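Local coordinates for ErfK/YbiS/YcfS/YnhG family protein (Xylanimonas cellulosilytica, PDB 4LPQ) that probably acts as an L,D-transpeptidase of peptidoglycan synthesis, cross-linking the cell wall through its YkuD-type catalytic domain, here joined to a putative peptidoglycan-binding domain, at residues Ser147-Gly152 with His179-Val184; Ser113-Thr118 with Tyr126-Pro131; Met139-Met144 with Pro157-Gly162. All coordinates share one frame; numbering follows the deposited sequence. Where two conformers were deposited one is given.

Contact 1: residues Ser147-Gly152 with His179-Val184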
loop_
_atom_site.group_PDB
_atom_site.type_symbol
_atom_site.label_atom_id
_atom_site.label_comp_id
_atom_site.label_asym_id
_atom_site.label_seq_id
_atom_site.Cartn_x
_atom_site.Cartn_y
_atom_site.Cartn_z
ATOM N N SER A 147 -16.243 -5.515 -10.112
ATOM C CA SER A 147 -15.881 -6.695 -9.365
ATOM C C SER A 147 -17.053 -7.487 -8.881
ATOM O O SER A 147 -17.996 -6.847 -8.377
ATOM C CB SER A 147 -15.034 -6.286 -8.165
ATOM O OG SER A 147 -14.718 -7.378 -7.313
ATOM N N THR A 148 -16.961 -8.804 -8.890
ATOM C CA THR A 148 -17.995 -9.634 -8.195
ATOM C C THR A 148 -17.889 -9.566 -6.684
ATOM O O THR A 148 -18.874 -9.855 -5.996
ATOM C CB THR A 148 -17.945 -11.159 -8.685
ATOM O OG1 THR A 148 -16.664 -11.834 -8.442
ATOM C CG2 THR A 148 -18.210 -11.184 -10.156
ATOM N N LEU A 149 -16.686 -9.219 -6.186
ATOM C CA LEU A 149 -16.404 -9.149 -4.741
ATOM C C LEU A 149 -16.632 -7.750 -4.218
ATOM O O LEU A 149 -17.363 -7.526 -3.258
ATOM C CB LEU A 149 -14.921 -9.562 -4.439
ATOM C CG LEU A 149 -14.642 -11.031 -4.299
ATOM C CD1 LEU A 149 -14.844 -11.745 -5.656
ATOM C CD2 LEU A 149 -13.203 -11.158 -3.817
ATOM N N GLU A 150 -15.915 -6.809 -4.771
ATOM C CA GLU A 150 -15.911 -5.429 -4.310
ATOM C C GLU A 150 -17.130 -4.646 -4.775
ATOM O O GLU A 150 -17.582 -4.885 -5.889
ATOM C CB GLU A 150 -14.641 -4.696 -4.691
ATOM C CG GLU A 150 -13.350 -5.390 -4.241
ATOM C CD GLU A 150 -13.195 -5.554 -2.716
ATOM O OE1 GLU A 150 -13.588 -4.681 -2.003
ATOM O OE2 GLU A 150 -12.801 -6.643 -2.342
ATOM N N LEU A 151 -17.560 -3.684 -3.973
ATOM C CA LEU A 151 -18.682 -2.823 -4.369
ATOM C C LEU A 151 -18.399 -1.772 -5.381
ATOM O O LEU A 151 -19.256 -1.439 -6.237
ATOM C CB LEU A 151 -19.218 -2.154 -3.118
ATOM C CG LEU A 151 -19.992 -3.035 -2.182
ATOM C CD1 LEU A 151 -20.549 -2.229 -1.029
ATOM C CD2 LEU A 151 -21.142 -3.681 -2.996
ATOM N N GLY A 152 -17.237 -1.176 -5.301
ATOM C CA GLY A 152 -16.929 -0.124 -6.317
ATOM C C GLY A 152 -16.167 -0.758 -7.479
ATOM O O GLY A 152 -16.023 -2.009 -7.621
ATOM N N HIS A 179 -13.755 -5.865 0.644
ATOM C CA HIS A 179 -14.445 -7.185 0.684
ATOM C C HIS A 179 -13.523 -8.348 0.440
ATOM O O HIS A 179 -13.959 -9.487 0.337
ATOM C CB HIS A 179 -15.573 -7.262 -0.320
ATOM C CG HIS A 179 -16.756 -6.507 0.076
ATOM N ND1 HIS A 179 -17.855 -6.437 -0.731
ATOM C CD2 HIS A 179 -17.115 -5.931 1.234
ATOM C CE1 HIS A 179 -18.831 -5.783 -0.120
ATOM N NE2 HIS A 179 -18.432 -5.521 1.103
ATOM N N GLY A 180 -12.209 -8.066 0.372
ATOM C CA GLY A 180 -11.261 -9.092 0.194
ATOM C C GLY A 180 -10.144 -8.758 -0.772
ATOM O O GLY A 180 -9.026 -9.345 -0.671
ATOM N N CYS A 181 -10.388 -7.918 -1.809
ATOM C CA CYS A 181 -9.280 -7.562 -2.670
ATOM C C CYS A 181 -8.295 -6.649 -1.911
ATOM O O CYS A 181 -8.593 -6.130 -0.825
ATOM C CB CYS A 181 -9.803 -6.857 -3.848
ATOM S SG CYS A 181 -10.683 -7.985 -4.996
ATOM N N VAL A 182 -7.115 -6.488 -2.512
ATOM C CA VAL A 182 -6.095 -5.636 -1.927
ATOM C C VAL A 182 -6.008 -4.354 -2.668
ATOM O O VAL A 182 -5.601 -4.336 -3.842
ATOM C CB VAL A 182 -4.743 -6.372 -1.907
ATOM C CG1 VAL A 182 -3.671 -5.500 -1.319
ATOM C CG2 VAL A 182 -4.883 -7.717 -1.134
ATOM N N ARG A 183 -6.354 -3.244 -2.050
ATOM C CA ARG A 183 -6.374 -1.931 -2.631
ATOM C C ARG A 183 -5.016 -1.211 -2.420
ATOM O O ARG A 183 -4.458 -1.305 -1.325
ATOM C CB ARG A 183 -7.418 -1.023 -1.882
ATOM C CG ARG A 183 -8.778 -1.537 -1.947
ATOM C CD ARG A 183 -9.568 -0.564 -1.078
ATOM N NE ARG A 183 -10.878 -0.983 -1.144
ATOM C CZ ARG A 183 -11.842 -0.412 -0.513
ATOM N NH1 ARG A 183 -11.623 0.718 0.186
ATOM N NH2 ARG A 183 -12.986 -0.998 -0.614
ATOM N N VAL A 184 -4.629 -0.470 -3.415
ATOM C CA VAL A 184 -3.501 0.478 -3.380
ATOM C C VAL A 184 -3.924 1.740 -4.127
ATOM O O VAL A 184 -4.966 1.745 -4.776
ATOM C CB VAL A 184 -2.199 -0.108 -3.965
ATOM C CG1 VAL A 184 -1.793 -1.379 -3.193
ATOM C CG2 VAL A 184 -2.351 -0.370 -5.448
#
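Glu150 reaches across to the backbone of His179-Cys181, the turn that delivers the predicted nucleophile Cys181. Its chain folds back at chi2 (-62°), which turns the carboxylate to the amides of His179 and Cys181. Glu150 OE1 receives His179 N at 2.9 Å on its syn lone pair, nearly straight at 171°. Glu150 OE2 takes Cys181 N at 2.8 Å from above the carboxylate plane, and it also lies 3.4 Å from Cys181 CB. The two bonds use different oxygens, which limits rotation of the carboxylate.

His179 ND1 donates to Leu149 O at 2.8 Å, with the acceptor only 1° out of the ring plane. Leu151 CG packs obliquely on His179 CE1 at 3.6 Å. Within the loop, Ser147 OG accepts from Leu149 N, an ST turn, and from Glu150 N, an ST motif. Arg183 NH2 stands 4.0 Å from Glu150 OE1, a long salt bridge, while its NH1 bonds to Ser171 O.

Cys181 SG rests 3.8 Å from Glu150 CG, and its side chain adjoins predicted catalytic His167. The chemistry implies a buried carboxylate, satisfied by amides and a distant guanidinium, consistent with its holding the backbone that presents the cysteine.

Contact 2: residues Ser113-Thr118 with Tyr126-Pro131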
loop_
_atom_site.group_PDB
_atom_site.type_symbol
_atom_site.label_atom_id
_atom_site.label_comp_id
_atom_site.label_asym_id
_atom_site.label_seq_id
_atom_site.Cartn_x
_atom_site.Cartn_y
_atom_site.Cartn_z
ATOM N N SER A 113 -6.810 -4.360 2.796
ATOM C CA SER A 113 -7.385 -5.643 2.451
ATOM C C SER A 113 -8.713 -5.924 3.133
ATOM O O SER A 113 -9.336 -4.993 3.608
ATOM C CB SER A 113 -6.353 -6.747 2.640
ATOM O OG SER A 113 -6.070 -6.909 4.032
ATOM N N GLY A 114 -9.167 -7.171 3.148
ATOM C CA GLY A 114 -10.512 -7.452 3.598
ATOM C C GLY A 114 -10.782 -7.171 5.059
ATOM O O GLY A 114 -9.947 -7.471 5.891
ATOM N N ASN A 115 -11.937 -6.627 5.325
ATOM C CA ASN A 115 -12.308 -6.291 6.690
ATOM C C ASN A 115 -12.781 -7.427 7.607
ATOM O O ASN A 115 -12.978 -7.163 8.762
ATOM C CB ASN A 115 -13.270 -5.122 6.713
ATOM C CG ASN A 115 -14.637 -5.471 6.260
ATOM O OD1 ASN A 115 -15.020 -6.614 6.094
ATOM N ND2 ASN A 115 -15.422 -4.453 6.193
ATOM N N GLY A 116 -12.908 -8.623 7.035
ATOM C CA GLY A 116 -13.245 -9.795 7.817
ATOM C C GLY A 116 -14.687 -9.907 8.192
ATOM O O GLY A 116 -15.015 -10.860 8.912
ATOM N N GLU A 117 -15.516 -8.977 7.728
ATOM C CA GLU A 117 -16.937 -8.928 8.081
ATOM C C GLU A 117 -17.761 -9.620 6.985
ATOM O O GLU A 117 -17.314 -9.820 5.866
ATOM C CB GLU A 117 -17.413 -7.458 8.301
ATOM C CG GLU A 117 -16.648 -6.679 9.328
ATOM C CD GLU A 117 -17.112 -5.250 9.605
ATOM O OE1 GLU A 117 -18.193 -4.798 9.122
ATOM O OE2 GLU A 117 -16.400 -4.578 10.404
ATOM N N THR A 118 -19.010 -9.965 7.337
ATOM C CA THR A 118 -19.882 -10.559 6.309
ATOM C C THR A 118 -20.405 -9.497 5.400
ATOM O O THR A 118 -20.471 -8.273 5.755
ATOM C CB THR A 118 -21.023 -11.382 6.858
ATOM O OG1 THR A 118 -21.804 -10.549 7.672
ATOM C CG2 THR A 118 -20.544 -12.450 7.728
ATOM N N TYR A 126 -21.276 -13.714 2.258
ATOM C CA TYR A 126 -19.838 -14.024 2.138
ATOM C C TYR A 126 -19.104 -13.372 3.307
ATOM O O TYR A 126 -19.623 -12.483 3.963
ATOM C CB TYR A 126 -19.297 -13.584 0.801
ATOM C CG TYR A 126 -20.024 -14.187 -0.388
ATOM C CD1 TYR A 126 -19.650 -15.415 -0.884
ATOM C CD2 TYR A 126 -21.096 -13.532 -0.979
ATOM C CE1 TYR A 126 -20.321 -15.975 -1.981
ATOM C CE2 TYR A 126 -21.787 -14.084 -2.060
ATOM C CZ TYR A 126 -21.385 -15.282 -2.569
ATOM O OH TYR A 126 -22.048 -15.849 -3.634
ATOM N N ARG A 127 -17.875 -13.803 3.580
ATOM C CA ARG A 127 -17.033 -13.130 4.518
ATOM C C ARG A 127 -15.800 -12.498 3.818
ATOM O O ARG A 127 -15.212 -13.108 2.965
ATOM C CB ARG A 127 -16.495 -14.082 5.595
ATOM C CG ARG A 127 -15.837 -13.341 6.750
ATOM C CD ARG A 127 -15.502 -14.264 7.890
ATOM N NE ARG A 127 -16.735 -14.651 8.562
ATOM C CZ ARG A 127 -17.440 -13.876 9.396
ATOM N NH1 ARG A 127 -17.047 -12.622 9.709
ATOM N NH2 ARG A 127 -18.533 -14.354 9.935
ATOM N N ALA A 128 -15.548 -11.248 4.172
ATOM C CA ALA A 128 -14.550 -10.438 3.528
ATOM C C ALA A 128 -13.119 -10.722 4.020
ATOM O O ALA A 128 -12.380 -9.873 4.477
ATOM C CB ALA A 128 -14.871 -8.997 3.720
ATOM N N THR A 129 -12.714 -11.922 3.845
ATOM C CA THR A 129 -11.397 -12.417 4.165
ATOM C C THR A 129 -10.501 -12.309 2.924
ATOM O O THR A 129 -10.923 -12.713 1.857
ATOM C CB THR A 129 -11.498 -13.927 4.619
ATOM O OG1 THR A 129 -12.414 -14.052 5.716
ATOM C CG2 THR A 129 -10.110 -14.518 4.983
ATOM N N THR A 130 -9.273 -11.891 3.095
ATOM C CA THR A 130 -8.259 -11.984 2.056
ATOM C C THR A 130 -7.469 -13.210 2.286
ATOM O O THR A 130 -6.993 -13.424 3.426
ATOM C CB THR A 130 -7.353 -10.738 2.131
ATOM O OG1 THR A 130 -8.164 -9.553 1.882
ATOM C CG2 THR A 130 -6.231 -10.793 1.132
ATOM N N PRO A 131 -7.299 -14.034 1.269
ATOM C CA PRO A 131 -6.631 -15.271 1.556
ATOM C C PRO A 131 -5.130 -15.122 1.753
ATOM O O PRO A 131 -4.498 -14.323 1.110
ATOM C CB PRO A 131 -6.868 -16.127 0.295
ATOM C CG PRO A 131 -7.162 -15.150 -0.759
ATOM C CD PRO A 131 -7.794 -13.964 -0.096
#
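A short antiparallel hairpin, 118-121 with 124-127, is continued here by the irregular chains at its base, Ser113-Gly116 and Ala128-Thr130, in the L,D-transpeptidase catalytic domain. The end-to-end directions of the touching parts are 161° apart, so the chains run nearly antiparallel beyond the ladder itself. Thr118 and Arg127 form a non-hydrogen-bonded pair, and Ala128 N donates to Glu117 O at 2.8 Å next to it. Further along, Gly116 N reaches Ala128 O at 2.9 Å from well above the carbonyl plane. Ala128 is also the centre of an inverse gamma turn, closed by the bond from Thr129 N to Arg127 O.

Arg127 folds back over the facing chain, Gly116 to Thr118. The side chain is extended as far as CD and then bends at chi3 (-72°), which brings NH1 back to Gly116 O at 2.8 Å. That acceptor lies in the guanidinium plane, and the donor lies in the carbonyl plane. Thr118 CG2 covers one face of the same guanidinium, 3.5 Å from Arg127 NH2. The group therefore has a polar contact at its edge and a methyl on a face.

Asn115 shapes the opposing loop: its OD1 accepts from Glu117 N in an Asx turn and lies 3.4 Å from Ala128 CB. At the far end Thr130 OG1 accepts Gly114 N at 2.9 Å. Gly114 CA comes 3.2 Å from Ala128 O in a CA-H...O contact.

Outside the pair, Thr130 OG1 also bonds to Gly180 O, and Ser113 OG bonds to Gln95 NE2. Ala128 lies against Tyr119 of strand 118-121, while the backbones of Ser113 and Asn115 bond to Ser178. The base of the hairpin thus sits between its own strands and the loop leading into strand 182-184.

Contact 3: residues Met139-Met144 with Pro157-Gly162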
loop_
_atom_site.group_PDB
_atom_site.type_symbol
_atom_site.label_atom_id
_atom_site.label_comp_id
_atom_site.label_asym_id
_atom_site.label_seq_id
_atom_site.Cartn_x
_atom_site.Cartn_y
_atom_site.Cartn_z
HETATM N N MSE A 139 -4.439 -13.190 -14.498
HETATM C CA MSE A 139 -5.156 -12.268 -15.443
HETATM C C MSE A 139 -5.102 -10.843 -15.040
HETATM O O MSE A 139 -4.810 -10.607 -13.851
HETATM C CB MSE A 139 -6.587 -12.808 -15.570
HETATM C CG MSE A 139 -7.548 -11.899 -16.443
HETATM SE SE MSE A 139 -9.361 -12.521 -16.599
HETATM C CE MSE A 139 -9.084 -13.543 -15.114
ATOM N N GLN A 140 -5.335 -9.925 -15.926
ATOM C CA GLN A 140 -5.325 -8.545 -15.595
ATOM C C GLN A 140 -6.317 -7.867 -16.521
ATOM O O GLN A 140 -6.587 -8.385 -17.593
ATOM C CB GLN A 140 -3.939 -7.991 -15.606
ATOM C CG GLN A 140 -3.317 -8.029 -16.976
ATOM C CD GLN A 140 -1.822 -7.770 -16.899
ATOM O OE1 GLN A 140 -1.230 -7.925 -15.873
ATOM N NE2 GLN A 140 -1.249 -7.362 -17.927
ATOM N N ARG A 141 -6.868 -6.749 -16.069
ATOM C CA ARG A 141 -7.760 -5.986 -16.907
ATOM C C ARG A 141 -7.306 -4.560 -16.846
ATOM O O ARG A 141 -7.369 -3.911 -15.763
ATOM C CB ARG A 141 -9.236 -6.233 -16.457
ATOM C CG ARG A 141 -9.772 -7.619 -16.666
ATOM C CD ARG A 141 -11.177 -7.894 -16.148
ATOM N NE ARG A 141 -11.620 -9.241 -16.526
ATOM C CZ ARG A 141 -12.594 -9.923 -15.945
ATOM N NH1 ARG A 141 -13.199 -9.404 -14.872
ATOM N NH2 ARG A 141 -12.957 -11.129 -16.460
ATOM N N ASP A 142 -6.815 -3.994 -17.977
ATOM C CA ASP A 142 -6.098 -2.742 -18.056
ATOM C C ASP A 142 -6.967 -1.531 -18.282
ATOM O O ASP A 142 -6.887 -0.872 -19.325
ATOM C CB ASP A 142 -5.033 -2.791 -19.167
ATOM C CG ASP A 142 -4.070 -1.632 -19.171
ATOM O OD1 ASP A 142 -4.076 -0.846 -18.202
ATOM O OD2 ASP A 142 -3.262 -1.584 -20.174
ATOM N N GLY A 143 -7.693 -1.173 -17.267
ATOM C CA GLY A 143 -8.640 -0.024 -17.214
ATOM C C GLY A 143 -9.477 -0.158 -15.929
ATOM O O GLY A 143 -9.116 -0.853 -14.947
HETATM N N MSE A 144 -10.583 0.556 -15.865
HETATM C CA MSE A 144 -11.495 0.588 -14.763
HETATM C C MSE A 144 -12.539 -0.544 -14.940
HETATM O O MSE A 144 -13.286 -0.539 -15.948
HETATM C CB MSE A 144 -12.106 2.014 -14.724
HETATM C CG MSE A 144 -12.853 2.128 -13.415
HETATM SE SE MSE A 144 -11.776 2.305 -11.819
HETATM C CE MSE A 144 -11.350 4.167 -11.794
ATOM N N PRO A 157 -6.964 -3.870 -12.238
ATOM C CA PRO A 157 -6.737 -5.075 -11.410
ATOM C C PRO A 157 -5.790 -6.103 -12.044
ATOM O O PRO A 157 -5.866 -6.382 -13.224
ATOM C CB PRO A 157 -8.147 -5.595 -11.247
ATOM C CG PRO A 157 -8.886 -5.156 -12.495
ATOM C CD PRO A 157 -8.355 -3.773 -12.737
ATOM N N LYS A 158 -5.018 -6.668 -11.132
ATOM C CA LYS A 158 -4.192 -7.816 -11.383
ATOM C C LYS A 158 -4.696 -8.969 -10.484
ATOM O O LYS A 158 -4.639 -8.849 -9.230
ATOM C CB LYS A 158 -2.750 -7.566 -11.121
ATOM C CG LYS A 158 -2.164 -6.571 -12.079
ATOM C CD LYS A 158 -0.842 -6.769 -12.410
ATOM C CE LYS A 158 -0.275 -5.765 -13.349
ATOM N NZ LYS A 158 0.418 -6.336 -14.547
ATOM N N TYR A 159 -5.324 -9.955 -11.067
ATOM C CA TYR A 159 -6.014 -10.979 -10.349
ATOM C C TYR A 159 -5.055 -12.114 -9.974
ATOM O O TYR A 159 -4.276 -12.557 -10.808
ATOM C CB TYR A 159 -7.151 -11.582 -11.181
ATOM C CG TYR A 159 -8.188 -10.625 -11.568
ATOM C CD1 TYR A 159 -8.025 -9.754 -12.619
ATOM C CD2 TYR A 159 -9.378 -10.582 -10.881
ATOM C CE1 TYR A 159 -8.984 -8.832 -12.972
ATOM C CE2 TYR A 159 -10.380 -9.678 -11.244
ATOM C CZ TYR A 159 -10.190 -8.823 -12.318
ATOM O OH TYR A 159 -11.171 -7.893 -12.702
ATOM N N PHE A 160 -5.111 -12.578 -8.718
ATOM C CA PHE A 160 -4.254 -13.648 -8.243
ATOM C C PHE A 160 -4.967 -14.856 -7.708
ATOM O O PHE A 160 -4.314 -15.920 -7.550
ATOM C CB PHE A 160 -3.200 -13.167 -7.221
ATOM C CG PHE A 160 -3.838 -12.566 -5.959
ATOM C CD1 PHE A 160 -4.166 -13.360 -4.879
ATOM C CD2 PHE A 160 -4.094 -11.208 -5.841
ATOM C CE1 PHE A 160 -4.722 -12.851 -3.735
ATOM C CE2 PHE A 160 -4.673 -10.708 -4.712
ATOM C CZ PHE A 160 -5.004 -11.527 -3.687
ATOM N N ARG A 161 -6.270 -14.834 -7.408
ATOM C CA ARG A 161 -7.011 -16.038 -7.013
ATOM C C ARG A 161 -8.472 -15.772 -7.237
ATOM O O ARG A 161 -9.056 -14.992 -6.481
ATOM C CB ARG A 161 -6.736 -16.419 -5.532
ATOM C CG ARG A 161 -7.351 -17.735 -5.140
ATOM C CD ARG A 161 -7.398 -17.811 -3.632
ATOM N NE ARG A 161 -7.710 -19.056 -3.094
ATOM C CZ ARG A 161 -8.780 -19.353 -2.397
ATOM N NH1 ARG A 161 -9.799 -18.563 -2.417
ATOM N NH2 ARG A 161 -8.883 -20.548 -1.820
ATOM N N GLY A 162 -9.058 -16.326 -8.267
ATOM C CA GLY A 162 -10.452 -16.046 -8.560
ATOM C C GLY A 162 -10.617 -14.529 -8.664
ATOM O O GLY A 162 -9.913 -13.861 -9.442
#
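Tyr159 and Met139 face each other as an antiparallel hydrogen-bonded pair where strands 133-140 and 154-159 run side by side in the mixed sheet of the catalytic domain. Tyr159 N donates to Met139 O at 2.9 Å, and Arg141 N to Pro157 O at 3.0 Å. Between these bonds lies the non-hydrogen-bonded pair Gln140-Lys158.

On the face carrying Met139 and Tyr159, the selenium of Met139, a selenomethionine, stands 5.5 Å from the Tyr159 ring centroid. This oblique Met-aromatic contact belongs to one of two deposited conformers and is doubtful as a fixed feature. The carbonyl O of Met139 meets the edge of that ring. Arg141 crosses the same tyrosine obliquely, its chain extended, with CD 3.4 Å from Tyr159 OH and the guanidinium turned 71° from the ring plane.

Gln140 and Lys158 occupy the other face, side by side and pointing the same way. With its CG set between the backbone N and carbonyl carbon (chi1 64°), Gln140 extends alongside the lysine. Lys158 NZ has a further acceptor in Met198 O and makes a cation-pi contact with Trp193 of helix 186-196, which Gln140 also touches; Trp193 and Met198, just beyond the helix, are consistent with fixing the amine's position. Toward strand 164-168, Pro157 touches Ala165 and the predicted catalytic His167, and Tyr159 also packs on Ala165. Asp142 adds a salt bridge to Arg156 beside the turn. The amine-amide bond itself is short: Lys158 NZ donates to Gln140 OE1 at 2.6 Å from above the carbonyl plane, 36° out of it.

In the fold
All three contacts lie within the L,D-transpeptidase catalytic domain. Contact 2 closes before the other two open, whereas the segments of contacts 3 and 1 alternate along the chain. Contacts 1 and 2 have centres about 10 Å apart and touch directly: Val182 CG2 packs 4.1 Å from Thr130 CG2. Contacts 1 and 3, with centres about 11 Å apart, reach the same mixed sheet, in which strand 164-168 pairs with both 154-159 and 182-184. Centres of contacts 2 and 3 are about 19 Å apart, and Pro131 packs on Arg161. Contact 1 holds the predicted nucleophile Cys181, and contacts 2 and 3 flank the predicted Cys181-His167 site, joining hairpin, cysteine turn and sheet.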